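Long-range contacts in thioesterase superfamily protein (Sulfolobus solfataricus, PDB 2GF6), which probably hydrolyses fatty acyl-CoA thioesters and binds coenzyme A: residues I91-K96 / V109-I114; P83-N88 / E127-L132. One frame throughout, in Å; residues are numbered along the deposited sequence.

Contact 1: residues I91-K96 / V109-I114; sequences IKFEFK and VIQIAI. With COA (coenzyme A), chain E.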
ATOM      1  N   ILE A  91     -25.002  -2.186  -5.443  1.00 26.14           N
ATOM      2  CA  ILE A  91     -25.125  -2.713  -4.081  1.00 26.96           C
ATOM      3  C   ILE A  91     -24.409  -1.788  -3.136  1.00 27.33           C
ATOM      4  O   ILE A  91     -23.362  -1.287  -3.485  1.00 26.85           O
ATOM      5  CB  ILE A  91     -24.426  -4.069  -3.958  1.00 27.70           C
ATOM      6  CG1 ILE A  91     -25.065  -5.073  -4.913  1.00 29.76           C
ATOM      7  CG2 ILE A  91     -24.526  -4.611  -2.509  1.00 29.16           C
ATOM      8  CD1 ILE A  91     -24.237  -6.327  -5.110  1.00 33.59           C
ATOM      9  N   LYS A  92     -24.972  -1.583  -1.948  1.00 27.46           N
ATOM     10  CA  LYS A  92     -24.354  -0.828  -0.894  1.00 28.51           C
ATOM     11  C   LYS A  92     -23.952  -1.823   0.179  1.00 28.53           C
ATOM     12  O   LYS A  92     -24.803  -2.437   0.799  1.00 28.73           O
ATOM     13  CB  LYS A  92     -25.335   0.164  -0.301  1.00 29.04           C
ATOM     14  CG  LYS A  92     -24.830   0.956   0.867  1.00 30.41           C
ATOM     15  CD  LYS A  92     -25.915   1.932   1.289  1.00 31.63           C
ATOM     16  CE  LYS A  92     -25.444   2.860   2.382  1.00 33.38           C
ATOM     17  NZ  LYS A  92     -26.638   3.458   3.014  1.00 33.65           N
ATOM     18  N   PHE A  93     -22.645  -1.988   0.360  1.00 28.40           N
ATOM     19  CA  PHE A  93     -22.104  -2.905   1.319  1.00 28.88           C
ATOM     20  C   PHE A  93     -21.834  -2.105   2.561  1.00 29.20           C
ATOM     21  O   PHE A  93     -20.823  -1.438   2.626  1.00 29.50           O
ATOM     22  CB  PHE A  93     -20.799  -3.507   0.786  1.00 28.70           C
ATOM     23  CG  PHE A  93     -20.999  -4.551  -0.276  1.00 28.56           C
ATOM     24  CD1 PHE A  93     -21.521  -5.791   0.054  1.00 29.71           C
ATOM     25  CD2 PHE A  93     -20.658  -4.307  -1.607  1.00 28.28           C
ATOM     26  CE1 PHE A  93     -21.695  -6.772  -0.913  1.00 28.65           C
ATOM     27  CE2 PHE A  93     -20.836  -5.290  -2.573  1.00 28.36           C
ATOM     28  CZ  PHE A  93     -21.360  -6.519  -2.228  1.00 27.65           C
ATOM     29  N   GLU A  94     -22.774  -2.125   3.505  1.00 30.50           N
ATOM     30  CA  GLU A  94     -22.619  -1.484   4.827  1.00 30.71           C
ATOM     31  C   GLU A  94     -21.789  -2.393   5.730  1.00 30.84           C
ATOM     32  O   GLU A  94     -21.938  -3.606   5.664  1.00 30.41           O
ATOM     33  CB  GLU A  94     -23.974  -1.269   5.480  1.00 31.01           C
ATOM     34  CG  GLU A  94     -25.024  -0.545   4.630  1.00 31.31           C
ATOM     35  CD  GLU A  94     -26.334  -0.246   5.404  1.00 33.64           C
ATOM     36  OE1 GLU A  94     -26.771  -1.058   6.257  1.00 37.31           O
ATOM     37  OE2 GLU A  94     -26.952   0.802   5.135  1.00 38.38           O
ATOM     38  N   PHE A  95     -20.933  -1.824   6.580  1.00 30.37           N
ATOM     39  CA  PHE A  95     -20.087  -2.640   7.444  1.00 31.04           C
ATOM     40  C   PHE A  95     -19.840  -1.993   8.796  1.00 31.33           C
ATOM     41  O   PHE A  95     -19.882  -0.769   8.907  1.00 31.39           O
ATOM     42  CB  PHE A  95     -18.749  -2.956   6.768  1.00 30.68           C
ATOM     43  CG  PHE A  95     -17.875  -1.751   6.541  1.00 31.47           C
ATOM     44  CD1 PHE A  95     -17.087  -1.232   7.577  1.00 31.75           C
ATOM     45  CD2 PHE A  95     -17.806  -1.135   5.279  1.00 30.47           C
ATOM     46  CE1 PHE A  95     -16.271  -0.118   7.375  1.00 31.27           C
ATOM     47  CE2 PHE A  95     -16.981  -0.011   5.079  1.00 31.55           C
ATOM     48  CZ  PHE A  95     -16.215   0.491   6.138  1.00 30.78           C
ATOM     49  N   LYS A  96     -19.603  -2.831   9.805  1.00 31.77           N
ATOM     50  CA  LYS A  96     -19.175  -2.403  11.131  1.00 31.97           C
ATOM     51  C   LYS A  96     -17.934  -3.179  11.471  1.00 32.25           C
ATOM     52  O   LYS A  96     -17.847  -4.366  11.152  1.00 32.29           O
ATOM     53  CB  LYS A  96     -20.228  -2.715  12.184  1.00 31.80           C
ATOM     54  CG  LYS A  96     -21.599  -2.135  11.892  1.00 32.86           C
ATOM     55  CD  LYS A  96     -22.613  -2.463  12.974  1.00 33.04           C
ATOM     56  CE  LYS A  96     -23.898  -1.647  12.775  1.00 34.17           C
ATOM     57  NZ  LYS A  96     -24.798  -1.754  13.956  1.00 36.13           N
ATOM     58  N   VAL A 109     -19.401   0.888   1.278  1.00 30.19           N
ATOM     59  CA  VAL A 109     -18.956   1.185  -0.082  1.00 30.84           C
ATOM     60  C   VAL A 109     -20.114   0.800  -0.966  1.00 30.76           C
ATOM     61  O   VAL A 109     -20.827  -0.160  -0.709  1.00 31.32           O
ATOM     62  CB  VAL A 109     -17.664   0.411  -0.549  1.00 30.84           C
ATOM     63  CG1 VAL A 109     -16.586   0.532   0.475  1.00 33.33           C
ATOM     64  CG2 VAL A 109     -17.921  -1.020  -0.783  1.00 32.11           C
ATOM     65  N   ILE A 110     -20.276   1.560  -2.020  1.00 31.25           N
ATOM     66  CA  ILE A 110     -21.255   1.294  -3.007  1.00 30.49           C
ATOM     67  C   ILE A 110     -20.564   0.801  -4.256  1.00 30.72           C
ATOM     68  O   ILE A 110     -19.669   1.434  -4.793  1.00 29.87           O
ATOM     69  CB  ILE A 110     -22.067   2.544  -3.241  1.00 31.62           C
ATOM     70  CG1 ILE A 110     -22.893   2.801  -1.975  1.00 32.09           C
ATOM     71  CG2 ILE A 110     -22.862   2.425  -4.548  1.00 30.04           C
ATOM     72  CD1 ILE A 110     -23.827   3.921  -2.047  1.00 33.83           C
ATOM     73  N   GLN A 111     -21.012  -0.352  -4.727  1.00 30.82           N
ATOM     74  CA  GLN A 111     -20.428  -0.966  -5.885  1.00 31.68           C
ATOM     75  C   GLN A 111     -21.408  -1.128  -7.006  1.00 30.82           C
ATOM     76  O   GLN A 111     -22.578  -1.402  -6.789  1.00 30.97           O
ATOM     77  CB  GLN A 111     -19.772  -2.289  -5.499  1.00 32.39           C
ATOM     78  CG  GLN A 111     -18.484  -1.980  -4.801  1.00 35.91           C
ATOM     79  CD  GLN A 111     -17.559  -3.121  -4.747  1.00 42.17           C
ATOM     80  OE1 GLN A 111     -17.753  -4.039  -3.945  1.00 47.21           O
ATOM     81  NE2 GLN A 111     -16.509  -3.074  -5.563  1.00 43.66           N
ATOM     82  N   ILE A 112     -20.901  -0.918  -8.215  1.00 30.20           N
ATOM     83  CA  ILE A 112     -21.700  -0.960  -9.413  1.00 29.30           C
ATOM     84  C   ILE A 112     -21.104  -2.004 -10.331  1.00 28.55           C
ATOM     85  O   ILE A 112     -19.898  -2.067 -10.498  1.00 28.86           O
ATOM     86  CB  ILE A 112     -21.750   0.444 -10.093  1.00 29.47           C
ATOM     87  CG1 ILE A 112     -22.241   1.509  -9.106  1.00 30.14           C
ATOM     88  CG2 ILE A 112     -22.645   0.452 -11.323  1.00 28.11           C
ATOM     89  CD1 ILE A 112     -22.236   2.893  -9.691  1.00 29.89           C
ATOM     90  N   ALA A 113     -21.979  -2.843 -10.895  1.00 27.84           N
ATOM     91  CA  ALA A 113     -21.628  -3.792 -11.916  1.00 26.79           C
ATOM     92  C   ALA A 113     -21.433  -3.056 -13.257  1.00 26.11           C
ATOM     93  O   ALA A 113     -22.246  -2.200 -13.637  1.00 24.27           O
ATOM     94  CB  ALA A 113     -22.716  -4.857 -12.019  1.00 26.89           C
ATOM     95  N   ILE A 114     -20.330  -3.357 -13.940  1.00 25.94           N
ATOM     96  CA  ILE A 114     -20.040  -2.752 -15.231  1.00 26.49           C
ATOM     97  C   ILE A 114     -19.545  -3.726 -16.280  1.00 26.71           C
ATOM     98  O   ILE A 114     -19.010  -4.781 -15.957  1.00 26.70           O
ATOM     99  CB  ILE A 114     -19.000  -1.584 -15.114  1.00 26.33           C
ATOM    100  CG1 ILE A 114     -17.590  -2.100 -14.751  1.00 27.19           C
ATOM    101  CG2 ILE A 114     -19.466  -0.590 -14.121  1.00 27.97           C
ATOM    102  CD1 ILE A 114     -16.477  -1.064 -14.953  1.00 25.02           C
TER
HETATM  103  N1A COA E 500     -25.012   5.502  -4.910  1.00 23.18           N
HETATM  104  C2A COA E 500     -26.107   4.820  -5.428  1.00 23.82           C
HETATM  105  N3A COA E 500     -26.255   4.692  -6.797  1.00 21.53           N
HETATM  106  C4A COA E 500     -25.319   5.244  -7.605  1.00 21.84           C
HETATM  107  C5A COA E 500     -24.222   5.927  -7.093  1.00 22.94           C
HETATM  108  C6A COA E 500     -24.061   6.055  -5.734  1.00 22.05           C
HETATM  109  N6A COA E 500     -23.129   6.899  -5.276  1.00 25.58           N
HETATM  110  N7A COA E 500     -23.467   6.349  -8.130  1.00 24.10           N
HETATM  111  C8A COA E 500     -24.049   5.936  -9.286  1.00 23.47           C
HETATM  112  N9A COA E 500     -25.201   5.270  -8.960  1.00 23.42           N
HETATM  113  C1B COA E 500     -26.256   4.775  -9.843  1.00 25.66           C
HETATM  114  C2B COA E 500     -26.853   5.805 -10.765  1.00 26.22           C
HETATM  115  O2B COA E 500     -27.860   6.552 -10.146  1.00 23.56           O
HETATM  116  C3B COA E 500     -27.443   4.924 -11.831  1.00 28.83           C
HETATM  117  O3B COA E 500     -28.727   4.523 -11.369  1.00 30.82           O
HETATM  118  P3B COA E 500     -29.937   4.046 -12.328  1.00 34.94           P
HETATM  119  O7A COA E 500     -30.095   2.545 -12.142  1.00 34.67           O
HETATM  120  O8A COA E 500     -29.707   4.348 -13.794  1.00 31.03           O
HETATM  121  O9A COA E 500     -31.190   4.714 -11.824  1.00 35.35           O
HETATM  122  C4B COA E 500     -26.495   3.732 -11.890  1.00 29.01           C
HETATM  123  O4B COA E 500     -25.735   3.796 -10.698  1.00 28.44           O
HETATM  124  C5B COA E 500     -25.546   3.773 -13.062  1.00 30.79           C
HETATM  125  O5B COA E 500     -24.769   4.928 -12.939  1.00 31.18           O
HETATM  126  P1A COA E 500     -24.493   5.913 -14.173  1.00 34.01           P
HETATM  127  O1A COA E 500     -24.345   7.338 -13.742  1.00 33.17           O
HETATM  128  O2A COA E 500     -25.514   5.735 -15.252  1.00 34.66           O
HETATM  129  O3A COA E 500     -23.019   5.428 -14.584  1.00 33.90           O
HETATM  130  P2A COA E 500     -22.494   4.758 -15.934  1.00 32.98           P
HETATM  131  O4A COA E 500     -22.283   5.691 -17.087  1.00 31.67           O
HETATM  132  O5A COA E 500     -23.229   3.523 -16.377  1.00 32.00           O
HETATM  133  O6A COA E 500     -21.055   4.336 -15.404  1.00 34.31           O
HETATM  134  CBP COA E 500     -19.195   4.410 -14.083  1.00 35.46           C
HETATM  135  CCP COA E 500     -20.707   4.336 -14.034  1.00 34.44           C
HETATM  136  CDP COA E 500     -18.815   5.351 -15.236  1.00 38.59           C
HETATM  137  CEP COA E 500     -18.692   2.999 -14.350  1.00 36.90           C
HETATM  138  CAP COA E 500     -18.652   4.989 -12.790  1.00 33.93           C
HETATM  139  OAP COA E 500     -19.100   6.313 -12.585  1.00 31.38           O
HETATM  140  C9P COA E 500     -17.163   5.038 -12.741  1.00 30.51           C
HETATM  141  O9P COA E 500     -16.322   4.566 -13.767  1.00 29.19           O
HETATM  142  N8P COA E 500     -16.699   5.558 -11.640  1.00 27.82           N
HETATM  143  C7P COA E 500     -15.289   5.423 -11.371  1.00 27.61           C
HETATM  144  C6P COA E 500     -15.143   4.491 -10.202  1.00 26.64           C
HETATM  145  C5P COA E 500     -13.722   4.442  -9.740  1.00 23.18           C
HETATM  146  O5P COA E 500     -12.756   4.877 -10.403  1.00 19.99           O
HETATM  147  N4P COA E 500     -13.649   3.897  -8.547  1.00 21.14           N
HETATM  148  C3P COA E 500     -12.469   4.102  -7.759  1.00 23.63           C
HETATM  149  C2P COA E 500     -12.692   3.575  -6.372  1.00 22.50           C
HETATM  150  S1P COA E 500     -11.189   3.770  -5.491  1.00 26.91           S
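Ile110 pairs with Lys92 across two antiparallel strands of one hairpin, and its side chain illustrates how a strand residue can serve both its neighbour and a ligand. From CB, which lies near the carbonyl of Ile91, the chain forks. CG1 turns back beside the backbone N (chi1 -68°) and crosses the aliphatic part of Lys92, meeting Lys92 CG at 3.9 Å; at the end of this branch the tip, CD1, reaches adenine atom N1A of coenzyme A at 3.5 Å. The shorter branch, CG2, comes to 3.8 Å from the same N1A. With an alanine here, CG1, CG2 and CD1 would be gone, and a gap would probably open between the adenine and the Lys92 chain, leaving the base less firmly held. Further along the strand, Ile112 CD1 touches adenine C8A at 3.6 Å and Ile114 meets the pantetheine part, so alternate residues line the pocket.

The backbone pairing is regular around this pair: Ile91 and Gln111 exchange two N-H...O bonds, Gln111 N to Ile91 O being 2.8 Å, and Phe93 and Val109 exchange two more. On the opposite face of the sheet, Ile91 CG2 sits 3.6 Å above the centre of the Phe93 ring. Gln111 OE1 approaches Phe93 CE2 at 3.6 Å, the amide and ring planes standing 63° apart; its hydrogen bond goes to Tyr49 OH.

That face is covered by helix 26-45, where Ile37 touches both Phe93 and Val109. Flanked by strands 76-85 and 56-67, the hairpin lies among the inner strands of the hotdog fold, whose sheet wraps against this helix.

Contact 2: residues P83-N88 / E127-L132; sequences PKILSN and EIMDKL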
ATOM      1  N   PRO A  83     -25.216  -6.269   3.114  1.00 29.04           N
ATOM      2  CA  PRO A  83     -25.450  -5.883   1.718  1.00 29.20           C
ATOM      3  C   PRO A  83     -26.879  -5.368   1.496  1.00 29.59           C
ATOM      4  O   PRO A  83     -27.834  -5.999   1.940  1.00 29.78           O
ATOM      5  CB  PRO A  83     -25.221  -7.185   0.940  1.00 28.99           C
ATOM      6  CG  PRO A  83     -24.605  -8.138   1.928  1.00 29.57           C
ATOM      7  CD  PRO A  83     -25.106  -7.729   3.264  1.00 28.64           C
ATOM      8  N   LYS A  84     -27.000  -4.222   0.839  1.00 29.83           N
ATOM      9  CA  LYS A  84     -28.292  -3.640   0.462  1.00 30.03           C
ATOM     10  C   LYS A  84     -28.303  -3.516  -1.052  1.00 28.57           C
ATOM     11  O   LYS A  84     -27.488  -2.794  -1.627  1.00 28.08           O
ATOM     12  CB  LYS A  84     -28.471  -2.234   1.049  1.00 29.72           C
ATOM     13  CG  LYS A  84     -28.819  -2.169   2.491  1.00 32.33           C
ATOM     14  CD  LYS A  84     -29.142  -0.704   2.897  1.00 33.13           C
ATOM     15  CE  LYS A  84     -29.714  -0.596   4.336  1.00 35.83           C
ATOM     16  NZ  LYS A  84     -29.073   0.533   5.127  1.00 36.89           N
ATOM     17  N   ILE A  85     -29.222  -4.217  -1.692  1.00 27.43           N
ATOM     18  CA  ILE A  85     -29.364  -4.146  -3.121  1.00 26.87           C
ATOM     19  C   ILE A  85     -30.196  -2.905  -3.492  1.00 26.76           C
ATOM     20  O   ILE A  85     -31.406  -2.882  -3.262  1.00 27.18           O
ATOM     21  CB  ILE A  85     -29.991  -5.448  -3.638  1.00 27.21           C
ATOM     22  CG1 ILE A  85     -29.021  -6.606  -3.391  1.00 27.19           C
ATOM     23  CG2 ILE A  85     -30.352  -5.330  -5.119  1.00 27.82           C
ATOM     24  CD1 ILE A  85     -29.600  -7.953  -3.704  1.00 26.52           C
ATOM     25  N   LEU A  86     -29.533  -1.885  -4.060  1.00 26.59           N
ATOM     26  CA  LEU A  86     -30.186  -0.620  -4.484  1.00 26.03           C
ATOM     27  C   LEU A  86     -30.875  -0.666  -5.851  1.00 25.35           C
ATOM     28  O   LEU A  86     -31.830   0.083  -6.106  1.00 25.33           O
ATOM     29  CB  LEU A  86     -29.181   0.528  -4.495  1.00 25.62           C
ATOM     30  CG  LEU A  86     -28.309   0.661  -3.249  1.00 27.64           C
ATOM     31  CD1 LEU A  86     -27.483   1.927  -3.362  1.00 28.58           C
ATOM     32  CD2 LEU A  86     -29.139   0.671  -2.015  1.00 27.42           C
ATOM     33  N   SER A  87     -30.406  -1.533  -6.726  1.00 24.74           N
ATOM     34  CA  SER A  87     -30.961  -1.620  -8.054  1.00 25.20           C
ATOM     35  C   SER A  87     -30.598  -2.945  -8.736  1.00 25.64           C
ATOM     36  O   SER A  87     -29.953  -3.816  -8.142  1.00 27.04           O
ATOM     37  CB  SER A  87     -30.463  -0.433  -8.889  1.00 24.39           C
ATOM     38  OG  SER A  87     -29.086  -0.542  -9.173  1.00 23.71           O
ATOM     39  N   ASN A  88     -30.968  -3.065 -10.007  1.00 25.85           N
ATOM     40  CA  ASN A  88     -30.511  -4.180 -10.839  1.00 25.75           C
ATOM     41  C   ASN A  88     -28.993  -4.190 -11.081  1.00 25.26           C
ATOM     42  O   ASN A  88     -28.469  -5.122 -11.684  1.00 26.32           O
ATOM     43  CB  ASN A  88     -31.307  -4.253 -12.177  1.00 26.30           C
ATOM     44  CG  ASN A  88     -31.035  -3.080 -13.136  1.00 25.32           C
ATOM     45  OD1 ASN A  88     -30.733  -1.995 -12.726  1.00 25.56           O
ATOM     46  ND2 ASN A  88     -31.210  -3.313 -14.413  1.00 22.51           N
ATOM     47  N   GLU A 127     -28.410 -15.157 -13.044  1.00 37.92           N
ATOM     48  CA  GLU A 127     -27.583 -16.107 -12.291  1.00 39.06           C
ATOM     49  C   GLU A 127     -27.206 -15.468 -10.952  1.00 38.62           C
ATOM     50  O   GLU A 127     -27.543 -15.972  -9.877  1.00 39.16           O
ATOM     51  CB  GLU A 127     -26.280 -16.483 -13.027  1.00 39.17           C
ATOM     52  CG  GLU A 127     -25.087 -16.813 -12.039  1.00 41.09           C
ATOM     53  CD  GLU A 127     -23.857 -17.458 -12.685  1.00 41.46           C
ATOM     54  OE1 GLU A 127     -24.016 -18.492 -13.400  1.00 44.56           O
ATOM     55  OE2 GLU A 127     -22.729 -16.952 -12.426  1.00 43.34           O
ATOM     56  N   ILE A 128     -26.526 -14.334 -11.046  1.00 37.92           N
ATOM     57  CA  ILE A 128     -25.949 -13.656  -9.889  1.00 37.46           C
ATOM     58  C   ILE A 128     -26.999 -13.037  -8.976  1.00 37.35           C
ATOM     59  O   ILE A 128     -26.902 -13.137  -7.742  1.00 36.79           O
ATOM     60  CB  ILE A 128     -24.911 -12.616 -10.379  1.00 37.35           C
ATOM     61  CG1 ILE A 128     -23.632 -13.354 -10.809  1.00 36.91           C
ATOM     62  CG2 ILE A 128     -24.590 -11.549  -9.318  1.00 37.64           C
ATOM     63  CD1 ILE A 128     -23.089 -12.909 -12.138  1.00 37.33           C
HETATM   64  N   MSE A 129     -28.016 -12.426  -9.574  1.00 37.03           N
HETATM   65  CA  MSE A 129     -29.029 -11.734  -8.790  1.00 36.93           C
HETATM   66  C   MSE A 129     -29.956 -12.675  -8.010  1.00 36.95           C
HETATM   67  O   MSE A 129     -30.424 -12.318  -6.928  1.00 37.14           O
HETATM   68  CB  MSE A 129     -29.877 -10.829  -9.686  1.00 37.06           C
HETATM   69  CG  MSE A 129     -30.718  -9.847  -8.882  1.00 36.98           C
HETATM   70 SE   MSE A 129     -29.613  -8.800  -7.658  0.75 37.67          SE
HETATM   71  CE  MSE A 129     -29.304  -7.362  -8.809  1.00 38.57           C
ATOM     72  N   ASP A 130     -30.248 -13.849  -8.578  1.00 36.44           N
ATOM     73  CA  ASP A 130     -31.028 -14.872  -7.883  1.00 36.02           C
ATOM     74  C   ASP A 130     -30.333 -15.275  -6.578  1.00 35.40           C
ATOM     75  O   ASP A 130     -30.978 -15.413  -5.548  1.00 34.98           O
ATOM     76  CB  ASP A 130     -31.258 -16.098  -8.792  1.00 36.37           C
ATOM     77  CG  ASP A 130     -32.244 -15.813  -9.954  1.00 37.04           C
ATOM     78  OD1 ASP A 130     -32.915 -14.762  -9.917  1.00 39.02           O
ATOM     79  OD2 ASP A 130     -32.366 -16.646 -10.896  1.00 38.20           O
ATOM     80  N   LYS A 131     -29.010 -15.424  -6.617  1.00 35.09           N
ATOM     81  CA  LYS A 131     -28.246 -15.850  -5.429  1.00 34.91           C
ATOM     82  C   LYS A 131     -28.072 -14.739  -4.387  1.00 34.82           C
ATOM     83  O   LYS A 131     -28.259 -14.966  -3.194  1.00 34.23           O
ATOM     84  CB  LYS A 131     -26.895 -16.443  -5.845  1.00 35.06           C
ATOM     85  CG  LYS A 131     -27.015 -17.814  -6.522  1.00 34.68           C
ATOM     86  CD  LYS A 131     -25.807 -18.715  -6.218  1.00 36.24           C
ATOM     87  CE  LYS A 131     -26.105 -20.201  -6.399  1.00 36.00           C
ATOM     88  NZ  LYS A 131     -26.901 -20.803  -5.288  1.00 36.33           N
ATOM     89  N   LEU A 132     -27.727 -13.542  -4.844  1.00 35.50           N
ATOM     90  CA  LEU A 132     -27.670 -12.369  -3.978  1.00 36.37           C
ATOM     91  C   LEU A 132     -28.978 -12.045  -3.295  1.00 36.95           C
ATOM     92  O   LEU A 132     -28.979 -11.507  -2.200  1.00 37.06           O
ATOM     93  CB  LEU A 132     -27.266 -11.125  -4.768  1.00 36.71           C
ATOM     94  CG  LEU A 132     -25.787 -10.785  -4.809  1.00 37.25           C
ATOM     95  CD1 LEU A 132     -25.610  -9.501  -5.591  1.00 37.86           C
ATOM     96  CD2 LEU A 132     -25.213 -10.669  -3.387  1.00 38.18           C
TER
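The short C-terminal helix 126-132 of this hotdog domain lies against the end of strand 76-85 and the turn that follows it. Ile85, the last residue of that strand, and Met129, a selenomethionine, carry most of the contact, their side chains running past each other in opposite directions. Ile85 CD1 lies 4.0 Å from Met129 SE and also reaches the next turn of the helix, 4.1 Å from Leu132 CB and 3.9 Å from Leu132 O. With CG set anti to the backbone N (chi1 -166°) and the chain bent beyond it, Met129 brings its methyl to the turn: CE is 3.7 Å from both Ser87 O and Asn88 O. No hydrogen bond joins the two segments, so the helix is held here by apolar and van der Waals contact.

The turn has its own polar ties. Ser87 OG accepts from Lys89 N, and Asn88 ND2 is bonded to Glu123 OE1. Leu132 is buried, packing on Phe40 and Val45 of helix 26-45 and on Ile91. Leu86 of the turn touches coenzyme A. With Met129 and Leu132 packed on Ile85, the arrangement is that of a terminal helix laid over a strand end of a hotdog sheet, next to a ligand-binding turn.

In the fold
The centres of contacts 1 and 2 are about 11 Å apart, and strand order explains their closeness: strand 76-85, which supplies 83-85 of contact 2, adjoins strand 90-99, which carries 91-96 of contact 1. Along the chain, contact 1 is nested within the loop closed by contact 2, since helix 126-132 returns to the sheet after the hairpin is complete. They meet directly where Ile91 CD1 packs 3.5 Å from Leu132 CD1, and Lys92 N probably bonds to Lys84 O. Helix 26-45 borders both. The coenzyme A pocket also draws on both, through Ile110, Ile112 and Ile114 of one and Leu86 of the other, so sheet and turn build one binding surface.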